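Local coordinates for protein PrgX (PDB 2AWI) that acts as the receptor for the peptide sex pheromone cCF10 and probably binds DNA as a repressor in the control of conjugation, at residues 165-176 and 209-217. The protein carries 1 engineered substitution. Residues are numbered along the deposited sequence; the frame is centred on the assembly and turned at random.
Sequences YEEVSSIIKPMY and EAQYYINQF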
# COMPACT_ATOMS: atom_id res chain seq x y z
N TYR A 165 23.06 28.80 -8.20
CA TYR A 165 23.62 27.58 -8.76
C TYR A 165 24.64 27.78 -9.89
O TYR A 165 25.71 27.18 -9.89
CB TYR A 165 22.50 26.67 -9.26
CG TYR A 165 23.00 25.38 -9.86
CD1 TYR A 165 23.55 24.38 -9.06
CD2 TYR A 165 22.97 25.18 -11.24
CE1 TYR A 165 24.06 23.21 -9.61
CE2 TYR A 165 23.47 24.01 -11.81
CZ TYR A 165 24.01 23.03 -10.99
OH TYR A 165 24.52 21.89 -11.54
N GLU A 166 24.30 28.64 -10.85
CA GLU A 166 25.18 28.87 -12.00
C GLU A 166 26.59 29.37 -11.71
O GLU A 166 27.52 29.08 -12.47
CB GLU A 166 24.50 29.82 -12.99
CG GLU A 166 25.08 29.74 -14.39
CD GLU A 166 24.93 28.36 -15.02
OE1 GLU A 166 25.47 28.15 -16.13
OE2 GLU A 166 24.28 27.49 -14.40
N GLU A 167 26.77 30.12 -10.62
CA GLU A 167 28.09 30.63 -10.27
C GLU A 167 28.96 29.57 -9.60
O GLU A 167 30.16 29.77 -9.39
CB GLU A 167 27.97 31.82 -9.31
CG GLU A 167 27.26 33.02 -9.88
CD GLU A 167 27.26 34.19 -8.91
OE1 GLU A 167 28.36 34.60 -8.48
OE2 GLU A 167 26.16 34.69 -8.58
N VAL A 168 28.35 28.43 -9.27
CA VAL A 168 29.08 27.36 -8.61
C VAL A 168 29.27 26.16 -9.52
O VAL A 168 30.35 25.57 -9.56
CB VAL A 168 28.34 26.91 -7.34
CG1 VAL A 168 29.11 25.81 -6.64
CG2 VAL A 168 28.14 28.09 -6.41
N SER A 169 28.23 25.80 -10.27
CA SER A 169 28.28 24.65 -11.15
C SER A 169 29.59 24.50 -11.93
O SER A 169 30.21 23.44 -11.93
CB SER A 169 27.12 24.69 -12.15
OG SER A 169 27.21 25.82 -12.99
N SER A 170 30.02 25.57 -12.59
CA SER A 170 31.24 25.52 -13.38
C SER A 170 32.47 25.16 -12.54
O SER A 170 33.46 24.67 -13.06
CB SER A 170 31.46 26.85 -14.11
OG SER A 170 31.54 27.93 -13.19
N ILE A 171 32.38 25.40 -11.23
CA ILE A 171 33.48 25.10 -10.32
C ILE A 171 33.46 23.64 -9.88
O ILE A 171 34.50 23.06 -9.57
CB ILE A 171 33.42 26.01 -9.07
CG1 ILE A 171 33.55 27.48 -9.50
CG2 ILE A 171 34.54 25.64 -8.11
CD1 ILE A 171 33.47 28.46 -8.36
N ILE A 172 32.28 23.04 -9.88
CA ILE A 172 32.11 21.65 -9.46
C ILE A 172 32.54 20.64 -10.52
O ILE A 172 33.28 19.70 -10.22
CB ILE A 172 30.64 21.35 -9.11
CG1 ILE A 172 30.17 22.29 -7.99
CG2 ILE A 172 30.51 19.90 -8.68
CD1 ILE A 172 28.75 22.03 -7.51
N LYS A 173 32.07 20.83 -11.74
CA LYS A 173 32.36 19.92 -12.85
C LYS A 173 33.81 19.42 -12.94
O LYS A 173 34.04 18.22 -13.12
CB LYS A 173 31.98 20.60 -14.17
CG LYS A 173 30.58 21.19 -14.20
CD LYS A 173 29.52 20.17 -14.57
CE LYS A 173 28.18 20.86 -14.78
NZ LYS A 173 27.18 19.96 -15.42
N PRO A 174 34.80 20.33 -12.83
CA PRO A 174 36.20 19.92 -12.90
C PRO A 174 36.68 19.01 -11.77
O PRO A 174 37.77 18.43 -11.84
CB PRO A 174 36.95 21.25 -12.94
CG PRO A 174 36.06 22.16 -12.19
CD PRO A 174 34.69 21.79 -12.70
N MSE A 175 35.87 18.87 -10.73
CA MSE A 175 36.23 18.03 -9.61
C MSE A 175 35.77 16.60 -9.82
O MSE A 175 36.22 15.70 -9.12
CB MSE A 175 35.64 18.59 -8.32
CG MSE A 175 36.22 19.93 -7.95
SE MSE A 175 35.51 20.61 -6.31
CE MSE A 175 36.38 22.34 -6.29
N TYR A 176 34.88 16.40 -10.78
CA TYR A 176 34.36 15.07 -11.06
C TYR A 176 34.66 14.64 -12.50
O TYR A 176 34.94 15.48 -13.37
CB TYR A 176 32.85 15.03 -10.80
CG TYR A 176 32.50 15.20 -9.34
CD1 TYR A 176 32.53 16.46 -8.75
CD2 TYR A 176 32.25 14.10 -8.52
CE1 TYR A 176 32.33 16.62 -7.38
CE2 TYR A 176 32.05 14.24 -7.15
CZ TYR A 176 32.09 15.50 -6.59
OH TYR A 176 31.98 15.66 -5.22
N GLU A 209 21.17 18.75 -15.86
CA GLU A 209 22.11 18.89 -14.76
C GLU A 209 21.85 17.76 -13.78
O GLU A 209 22.79 17.14 -13.26
CB GLU A 209 21.94 20.25 -14.06
CG GLU A 209 22.57 21.41 -14.80
CD GLU A 209 24.07 21.26 -14.94
OE1 GLU A 209 24.80 21.70 -14.03
OE2 GLU A 209 24.52 20.70 -15.96
N ALA A 210 20.58 17.47 -13.53
CA ALA A 210 20.21 16.41 -12.60
C ALA A 210 20.82 15.09 -13.03
O ALA A 210 21.38 14.37 -12.21
CB ALA A 210 18.69 16.29 -12.52
N GLN A 211 20.72 14.77 -14.32
CA GLN A 211 21.28 13.52 -14.81
C GLN A 211 22.79 13.51 -14.62
O GLN A 211 23.39 12.48 -14.33
CB GLN A 211 20.94 13.33 -16.30
CG GLN A 211 21.27 11.94 -16.83
CD GLN A 211 21.08 11.80 -18.33
OE1 GLN A 211 21.20 10.71 -18.89
NE2 GLN A 211 20.77 12.91 -19.00
N TYR A 212 23.41 14.67 -14.78
CA TYR A 212 24.85 14.76 -14.61
C TYR A 212 25.21 14.21 -13.23
O TYR A 212 25.98 13.26 -13.11
CB TYR A 212 25.32 16.22 -14.73
CG TYR A 212 26.77 16.41 -14.32
CD1 TYR A 212 27.81 15.92 -15.11
CD2 TYR A 212 27.09 17.04 -13.12
CE1 TYR A 212 29.14 16.03 -14.69
CE2 TYR A 212 28.41 17.15 -12.69
CZ TYR A 212 29.43 16.65 -13.48
OH TYR A 212 30.74 16.73 -13.04
N TYR A 213 24.64 14.82 -12.19
CA TYR A 213 24.91 14.42 -10.82
C TYR A 213 24.49 12.99 -10.50
O TYR A 213 25.21 12.28 -9.80
CB TYR A 213 24.25 15.42 -9.87
CG TYR A 213 24.84 16.80 -10.01
CD1 TYR A 213 26.18 17.04 -9.70
CD2 TYR A 213 24.08 17.88 -10.47
CE1 TYR A 213 26.75 18.30 -9.85
CE2 TYR A 213 24.63 19.15 -10.61
CZ TYR A 213 25.97 19.35 -10.30
OH TYR A 213 26.52 20.61 -10.43
N ILE A 214 23.34 12.57 -11.01
CA ILE A 214 22.88 11.21 -10.77
C ILE A 214 23.94 10.26 -11.33
O ILE A 214 24.21 9.21 -10.74
CB ILE A 214 21.53 10.95 -11.47
CG1 ILE A 214 20.42 11.72 -10.73
CG2 ILE A 214 21.23 9.45 -11.52
CD1 ILE A 214 19.02 11.46 -11.26
N ASN A 215 24.53 10.64 -12.45
CA ASN A 215 25.57 9.82 -13.07
C ASN A 215 26.85 9.83 -12.24
O ASN A 215 27.47 8.79 -12.03
CB ASN A 215 25.88 10.33 -14.49
CG ASN A 215 24.76 10.03 -15.47
OD1 ASN A 215 24.80 10.47 -16.62
ND2 ASN A 215 23.75 9.29 -15.02
N GLN A 216 27.25 11.01 -11.77
CA GLN A 216 28.45 11.11 -10.95
C GLN A 216 28.31 10.25 -9.69
O GLN A 216 29.22 9.51 -9.32
CB GLN A 216 28.72 12.57 -10.55
CG GLN A 216 29.15 13.47 -11.70
CD GLN A 216 30.17 12.82 -12.62
OE1 GLN A 216 31.19 12.28 -12.18
NE2 GLN A 216 29.90 12.86 -13.92
N PHE A 217 27.15 10.34 -9.04
CA PHE A 217 26.92 9.57 -7.84
C PHE A 217 26.96 8.08 -8.12
O PHE A 217 27.61 7.32 -7.39
CB PHE A 217 25.56 9.91 -7.22
CG PHE A 217 25.29 9.15 -5.96
CD1 PHE A 217 26.02 9.41 -4.80
CD2 PHE A 217 24.34 8.13 -5.93
CE1 PHE A 217 25.82 8.68 -3.65
CE2 PHE A 217 24.13 7.38 -4.78
CZ PHE A 217 24.87 7.66 -3.64
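Lys173 NZ meets the carboxylate of Glu209 in a salt bridge, 2.8 Å from OE2. The amine comes to the syn side of OE2, 16° out of the carboxylate plane. A weak second bond joins Lys173 NZ to Glu209 OE1. The same amine lies over one face of the Tyr212 ring, 3.9 Å from its centroid, in a cation-pi contact. Lys173 CD also packs on that face, a CH-pi contact. A bend at chi2 (-85°) turns the lysine chain along the ring toward the glutamate. Tyr212 OH lies near Lys173 CA and 3.5 Å from Tyr176 CB. Gln216 OE1 touches the same Tyr176 CB.

Tyr165 and Tyr213 approach from opposite directions, with Tyr165 CZ at the edge of the Tyr213 ring, in its plane. Tyr165 OH may link Tyr213 OH to Glu209 OE1, but it sits too close to a neighbour, so these bonds are doubtful. Ile172 CD1 packs against Tyr213 OH at 3.9 Å.

The axes of segments 165-172 and 209-217 come no closer than 13.1 Å, at 37°, so long side chains bridge the gap. Both belong to the C-terminal TPR region. Helix 184-203 touches Tyr176 and Tyr213, and Tyr176 OH bonds to Ile190 O there. Helix 150-159 packs on Ile172 and Tyr176, and helix 230-248 on Ala210 and Phe217.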